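Local coordinates for protein putative 4-Hydroxy-2-oxoglutarate aldolase / 2-dehydro-3-deoxyphosphogluconate aldolase (Yersinia enterocolitica, PDB 3LM7) that belongs to a TIM-barrel family of putative aldolases and, in the crystal, holds a potassium ion between two subunits, at residues Gln206-Asp210 with Ala211-Lys215; Ala143-Val147 with Thr148-Ala152; Gln32-Glu35 with Gly36-Val40. One frame throughout, in Å; residues are numbered along the deposited sequence.

Contact 1: residues Gln206-Asp210 with Ala211-Lys215; sequences QIALD and AGVTK. With K (potassium ion), chain E.
Val213 folds back on Ala208 where helix 201-211 ends, and this is the tight part of the contact. The carbonyl of Ala208 receives the amide of Val213 (N to O, 3.0 Å) and a weak second bond from the amide of Gly212. Val213 CG2 sits 3.5 Å from Ala208 O and 4.2 Å from Ala208 CB; with CG1 anti to the backbone N (chi1 -177°), it is CG2 that lies beside that N and so next to the accepting oxygen. Gly212 N also makes a weak bond of 3.0 Å to Leu209 O. This bond and that from Val213 N to Ala208 O define a Schellman motif, with Gly212 (phi 104°) as its C-prime residue. The buried methyls of Ala208 and Ala211 face helix 173-185, reaching Tyr176 and Ala180.

The other side is wetter. On exposed Asp210, OD1 takes a 2.9 Å bond from Gln206 NE2 one turn back, the amide coming from above the carboxylate plane, 41° out of it. At the C-terminal end of the helix, Ala211 O binds the potassium ion at 2.6 Å, and water 1, itself a ligand of the ion, donates to Asp210 O (2.8 Å).

Ala211 O of the second subunit binds the same ion, so the C-terminal ends of two helices, which as a rule carry partial negative charge, meet at one cation; this probably eases their approach.

Contact 2: residues Ala143-Val147 with Thr148-Ala152; sequences AIVPV and TTAIA
Val145 CG2 meets the methyl of Ala150 at 3.8 Å, Val147 crosses Ile151 at a slant (CG1 to CD1, 3.9 Å), and Pro146 lies alongside Thr149. These three pairs link the end of strand 144-146 to the first turn of helix 147-156. In the last of them the two side chains point the same way, with Thr149 OG1 3.6 Å from Pro146 CB and at a similar distance from CG. The hydroxyl is turned there because it stands anti to its own carbonyl carbon (chi1 -51°), which lays it along the pyrrolidine ring. For Val147, a chi1 of 171° carries CG1 away from the backbone N and across the path of the isoleucine.

Behind these pairs the backbone fixes the spacing. Pro146, in the N-cap position, accepts the amide of Ala150 (N to O, 2.9 Å), and Val147 O accepts that of Ile151 over the same 2.9 Å. The chain turns sharply on entering the helix, the short strand and helix axes standing at 93°.

Further out, strand 128-130 pairs with the strand and places Val129 against Val145, Val147 and Ala150. Helix 173-185 receives Val147 on Phe178, Val179 and Ala182, and Ile151 on Ala182 as well.

Pro146, Thr148 and Thr149 are exposed, while Val147, Ala150 and Ile151 are buried. Since the proline ring offers no side-chain acceptor to the first helical amides, Pro146 contributes to the helix start through its main-chain carbonyl and through van der Waals contact with Thr149.

Contact 3: residues Gln32-Glu35 with Gly36-Val40; sequences QAAE and GHVLV
The imidazole of His37 has the carbonyl oxygen of Glu35 over one face, 3.5 Å above the ring plane and displaced toward the rim; CD2 is among the ring atoms nearest to it. At the ring edge, in plane, lies water 5, hydrogen-bonded to His37 NE2 (2.9 Å) and donating to Glu35 OE1 (3.0 Å). The glutamate chain, extended beyond CG, reaches far enough to bring OE1 to the same water, although OE1 and NE2 themselves stay 5.1 Å apart. Both polar ends have further partners: OE1 forms a salt bridge with Lys245 of helix 234-247, and His37 ND1 is hydrogen-bonded to Asn9 O, which should help to fix the rotation of the ring. Tyr11 adds an edge-to-face (T-shaped) stack.

Beneath this polar layer the backbone reverses tightly. His37 N bonds to Ala34 O at 3.0 Å, closing a type I' turn. Glu35 and Gly36 fill the two central positions, both with positive phi, and Glu35 is also the residue at which helix 24-33 ends in a Schellman motif. A weak bond from Val38 N to Gly36 O then makes His37 the centre of an inverse gamma turn.

The apolar side is close-packed: Ala34 CB touches Val38 CB at 3.5 Å and Val38 CG1 at 3.6 Å, a chi1 of 67° turning that branch toward the alanine methyl. Leu17 and Val19 of strand 17-20 pack against the same valine.

The whole is the helix-to-strand return of a beta-alpha-beta unit, strand 17-20, helix 24-33 and strand 38-43, the repeating element of a TIM barrel.

Overall arrangement
Each contact lies where the chain changes between helix and another structure. Contacts 1 and 3 are mostly buried helix ends closed by Schellman motifs; contact 3 leads into barrel strand 38-43, contact 1 into a loop whose Lys215 pairs through its backbone with Leu190 of strand 189-192. Contact 2 is a helix start, half exposed, whose strand belongs to a separate two-stranded antiparallel sheet. Helix 173-185 packs against contacts 1 and 2, while helix 234-247 borders contacts 1 and 3. The chemistry differs with position: main-chain carbonyls and a potassium ion at the subunit interface in contact 1, mainly apolar packing in contact 2, and a water-linked histidine and glutamate in contact 3. Contacts 2 and 3 lie on opposite sides of the chain's centre, their centres about 32 Å apart.

Contact 1: residues Gln206-Asp210 with Ala211-Lys215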
# COMPACT_ATOMS: atom_id res chain seq x y z
N GLN A 206 -15.25 -0.26 4.78
CA GLN A 206 -14.92 1.14 4.91
C GLN A 206 -14.04 1.32 6.16
O GLN A 206 -13.16 2.17 6.19
CB GLN A 206 -16.20 1.95 5.11
CG GLN A 206 -16.01 3.48 5.02
CD GLN A 206 -15.62 3.95 3.63
OE1 GLN A 206 -16.40 3.81 2.68
NE2 GLN A 206 -14.43 4.52 3.50
N ILE A 207 -14.35 0.59 7.24
CA ILE A 207 -13.51 0.72 8.44
C ILE A 207 -12.05 0.45 8.14
O ILE A 207 -11.16 1.18 8.59
CB ILE A 207 -14.02 -0.28 9.52
CG1 ILE A 207 -15.25 0.32 10.18
CG2 ILE A 207 -12.91 -0.62 10.57
CD1 ILE A 207 -16.02 -0.75 11.01
N ALA A 208 -11.79 -0.60 7.35
CA ALA A 208 -10.39 -0.94 6.98
C ALA A 208 -9.80 0.16 6.08
O ALA A 208 -8.60 0.52 6.25
CB ALA A 208 -10.30 -2.35 6.22
N LEU A 209 -10.58 0.65 5.11
CA LEU A 209 -10.06 1.71 4.24
C LEU A 209 -9.79 2.99 5.03
O LEU A 209 -8.77 3.64 4.80
CB LEU A 209 -11.05 2.02 3.10
CG LEU A 209 -11.37 0.85 2.16
CD1 LEU A 209 -12.49 1.28 1.11
CD2 LEU A 209 -10.07 0.39 1.39
N ASP A 210 -10.68 3.36 5.96
CA ASP A 210 -10.49 4.62 6.73
C ASP A 210 -9.26 4.52 7.66
O ASP A 210 -8.61 5.53 7.86
CB ASP A 210 -11.70 4.96 7.60
CG ASP A 210 -12.92 5.44 6.78
OD1 ASP A 210 -12.80 5.68 5.55
OD2 ASP A 210 -14.00 5.54 7.38
N ALA A 211 -8.98 3.31 8.19
CA ALA A 211 -7.74 3.04 8.95
C ALA A 211 -6.47 3.17 8.10
O ALA A 211 -5.39 3.58 8.62
CB ALA A 211 -7.81 1.62 9.62
N GLY A 212 -6.59 2.92 6.80
CA GLY A 212 -5.46 3.07 5.87
C GLY A 212 -4.88 1.69 5.47
O GLY A 212 -3.77 1.61 4.93
N VAL A 213 -5.62 0.61 5.73
CA VAL A 213 -5.12 -0.72 5.33
C VAL A 213 -4.89 -0.78 3.78
O VAL A 213 -5.80 -0.49 3.02
CB VAL A 213 -6.03 -1.88 5.78
CG1 VAL A 213 -5.43 -3.23 5.40
CG2 VAL A 213 -6.26 -1.80 7.30
N THR A 214 -3.69 -1.17 3.38
CA THR A 214 -3.26 -1.14 1.99
C THR A 214 -3.99 -2.17 1.09
O THR A 214 -4.36 -1.83 -0.06
CB THR A 214 -1.76 -1.32 1.90
OG1 THR A 214 -1.20 -0.23 2.67
CG2 THR A 214 -1.30 -1.10 0.45
N LYS A 215 -4.15 -3.39 1.59
CA LYS A 215 -4.93 -4.41 0.87
C LYS A 215 -5.91 -5.02 1.80
O LYS A 215 -5.55 -5.47 2.94
CB LYS A 215 -3.99 -5.52 0.38
CG LYS A 215 -2.80 -4.98 -0.53
CD LYS A 215 -3.19 -4.80 -1.91
CE LYS A 215 -2.01 -4.53 -2.84
NZ LYS A 215 -1.62 -3.12 -2.71
K K E . -4.82 5.35 10.51
O HOH W 1 -6.59 7.15 8.99
O HOH W 2 -2.83 3.51 11.69
O HOH W 3 -4.05 7.07 12.92
O HOH W 4 -7.43 5.66 11.53

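Contact 2: residues Ala143-Val147 with Thr148-Ala152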
# COMPACT_ATOMS: atom_id res chain seq x y z
N ALA A 143 -3.78 -18.69 23.75
CA ALA A 143 -2.60 -17.80 23.70
C ALA A 143 -3.11 -16.45 23.24
O ALA A 143 -3.56 -16.31 22.06
CB ALA A 143 -1.58 -18.35 22.72
N ILE A 144 -3.06 -15.47 24.13
CA ILE A 144 -3.60 -14.10 23.83
C ILE A 144 -2.45 -13.11 23.89
O ILE A 144 -1.67 -13.07 24.90
CB ILE A 144 -4.70 -13.69 24.88
CG1 ILE A 144 -5.83 -14.69 24.81
CG2 ILE A 144 -5.12 -12.17 24.78
CD1 ILE A 144 -6.46 -14.93 26.15
N VAL A 145 -2.33 -12.29 22.85
CA VAL A 145 -1.13 -11.47 22.71
C VAL A 145 -1.54 -10.14 22.12
O VAL A 145 -2.63 -9.98 21.59
CB VAL A 145 -0.02 -12.15 21.84
CG1 VAL A 145 0.25 -13.59 22.29
CG2 VAL A 145 -0.43 -12.11 20.29
N PRO A 146 -0.65 -9.17 22.21
CA PRO A 146 -0.99 -7.87 21.66
C PRO A 146 -1.11 -7.95 20.15
O PRO A 146 -0.38 -8.70 19.51
CB PRO A 146 0.22 -6.98 22.07
CG PRO A 146 0.79 -7.71 23.35
CD PRO A 146 0.52 -9.18 23.12
N VAL A 147 -2.02 -7.17 19.58
CA VAL A 147 -2.19 -7.15 18.11
C VAL A 147 -0.86 -6.89 17.39
O VAL A 147 -0.54 -7.63 16.42
CB VAL A 147 -3.31 -6.14 17.67
CG1 VAL A 147 -3.34 -5.95 16.13
CG2 VAL A 147 -4.70 -6.64 18.26
N THR A 148 -0.12 -5.85 17.82
CA THR A 148 1.12 -5.50 17.13
C THR A 148 2.11 -6.67 17.17
O THR A 148 2.88 -6.99 16.17
CB THR A 148 1.76 -4.25 17.76
OG1 THR A 148 1.81 -4.39 19.22
CG2 THR A 148 0.93 -3.02 17.30
N THR A 149 2.14 -7.32 18.32
CA THR A 149 3.04 -8.50 18.45
C THR A 149 2.58 -9.63 17.54
O THR A 149 3.43 -10.24 16.89
CB THR A 149 3.10 -8.97 19.91
OG1 THR A 149 3.41 -7.81 20.74
CG2 THR A 149 4.23 -10.08 20.08
N ALA A 150 1.26 -9.91 17.44
CA ALA A 150 0.78 -10.98 16.52
C ALA A 150 1.11 -10.64 15.09
O ALA A 150 1.54 -11.52 14.35
CB ALA A 150 -0.78 -11.22 16.66
N ILE A 151 0.97 -9.37 14.71
CA ILE A 151 1.34 -8.97 13.33
C ILE A 151 2.84 -9.22 13.08
O ILE A 151 3.26 -9.79 12.04
CB ILE A 151 1.02 -7.48 13.07
CG1 ILE A 151 -0.53 -7.34 12.88
CG2 ILE A 151 1.71 -7.02 11.82
CD1 ILE A 151 -1.01 -5.86 13.00
N ALA A 152 3.66 -8.81 14.05
CA ALA A 152 5.10 -9.00 13.85
C ALA A 152 5.44 -10.51 13.74
O ALA A 152 6.34 -10.91 12.98
CB ALA A 152 5.91 -8.35 15.03

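Contact 3: residues Gln32-Glu35 with Gly36-Val40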
# COMPACT_ATOMS: atom_id res chain seq x y z
N GLN A 32 -16.54 -13.85 -13.59
CA GLN A 32 -17.13 -12.91 -14.48
C GLN A 32 -17.80 -11.77 -13.74
O GLN A 32 -17.59 -10.62 -14.06
CB GLN A 32 -18.21 -13.60 -15.37
CG GLN A 32 -18.82 -12.58 -16.38
CD GLN A 32 -19.71 -13.22 -17.40
OE1 GLN A 32 -20.58 -14.03 -17.06
NE2 GLN A 32 -19.53 -12.83 -18.65
N ALA A 33 -18.64 -12.11 -12.77
CA ALA A 33 -19.50 -11.11 -12.09
C ALA A 33 -18.64 -10.12 -11.31
O ALA A 33 -18.94 -8.91 -11.20
CB ALA A 33 -20.49 -11.79 -11.21
N ALA A 34 -17.52 -10.61 -10.79
CA ALA A 34 -16.59 -9.69 -10.10
C ALA A 34 -15.67 -8.90 -11.04
O ALA A 34 -14.81 -8.12 -10.54
CB ALA A 34 -15.70 -10.54 -9.11
N GLU A 35 -15.77 -9.11 -12.36
CA GLU A 35 -14.82 -8.47 -13.30
C GLU A 35 -13.38 -8.86 -12.94
O GLU A 35 -12.47 -8.04 -13.06
CB GLU A 35 -14.97 -6.93 -13.33
CG GLU A 35 -16.39 -6.59 -13.92
CD GLU A 35 -16.76 -5.14 -13.93
OE1 GLU A 35 -15.96 -4.25 -13.57
OE2 GLU A 35 -17.91 -4.91 -14.32
N GLY A 36 -13.22 -10.11 -12.50
CA GLY A 36 -11.93 -10.63 -12.06
C GLY A 36 -11.42 -10.20 -10.67
O GLY A 36 -10.39 -10.74 -10.26
N HIS A 37 -12.10 -9.27 -9.98
CA HIS A 37 -11.61 -8.76 -8.66
C HIS A 37 -12.07 -9.67 -7.49
O HIS A 37 -12.71 -9.22 -6.51
CB HIS A 37 -12.04 -7.30 -8.42
CG HIS A 37 -11.63 -6.38 -9.52
ND1 HIS A 37 -10.30 -6.13 -9.83
CD2 HIS A 37 -12.37 -5.68 -10.42
CE1 HIS A 37 -10.25 -5.30 -10.87
NE2 HIS A 37 -11.49 -5.04 -11.26
N VAL A 38 -11.68 -10.93 -7.60
CA VAL A 38 -12.15 -11.96 -6.70
C VAL A 38 -11.13 -13.08 -6.65
O VAL A 38 -10.38 -13.33 -7.59
CB VAL A 38 -13.54 -12.49 -7.13
CG1 VAL A 38 -13.49 -13.27 -8.54
CG2 VAL A 38 -14.18 -13.33 -6.08
N LEU A 39 -11.10 -13.70 -5.49
CA LEU A 39 -10.46 -14.95 -5.24
C LEU A 39 -11.57 -15.96 -4.93
O LEU A 39 -12.47 -15.73 -4.08
CB LEU A 39 -9.51 -14.82 -4.04
CG LEU A 39 -8.35 -13.85 -4.29
CD1 LEU A 39 -7.77 -13.39 -2.91
CD2 LEU A 39 -7.31 -14.58 -5.19
N VAL A 40 -11.55 -17.07 -5.65
CA VAL A 40 -12.56 -18.07 -5.54
C VAL A 40 -12.07 -19.19 -4.67
O VAL A 40 -11.02 -19.81 -5.00
CB VAL A 40 -12.83 -18.61 -6.99
CG1 VAL A 40 -13.74 -19.78 -6.95
CG2 VAL A 40 -13.39 -17.47 -7.83
O HOH W 5 -13.12 -3.58 -13.09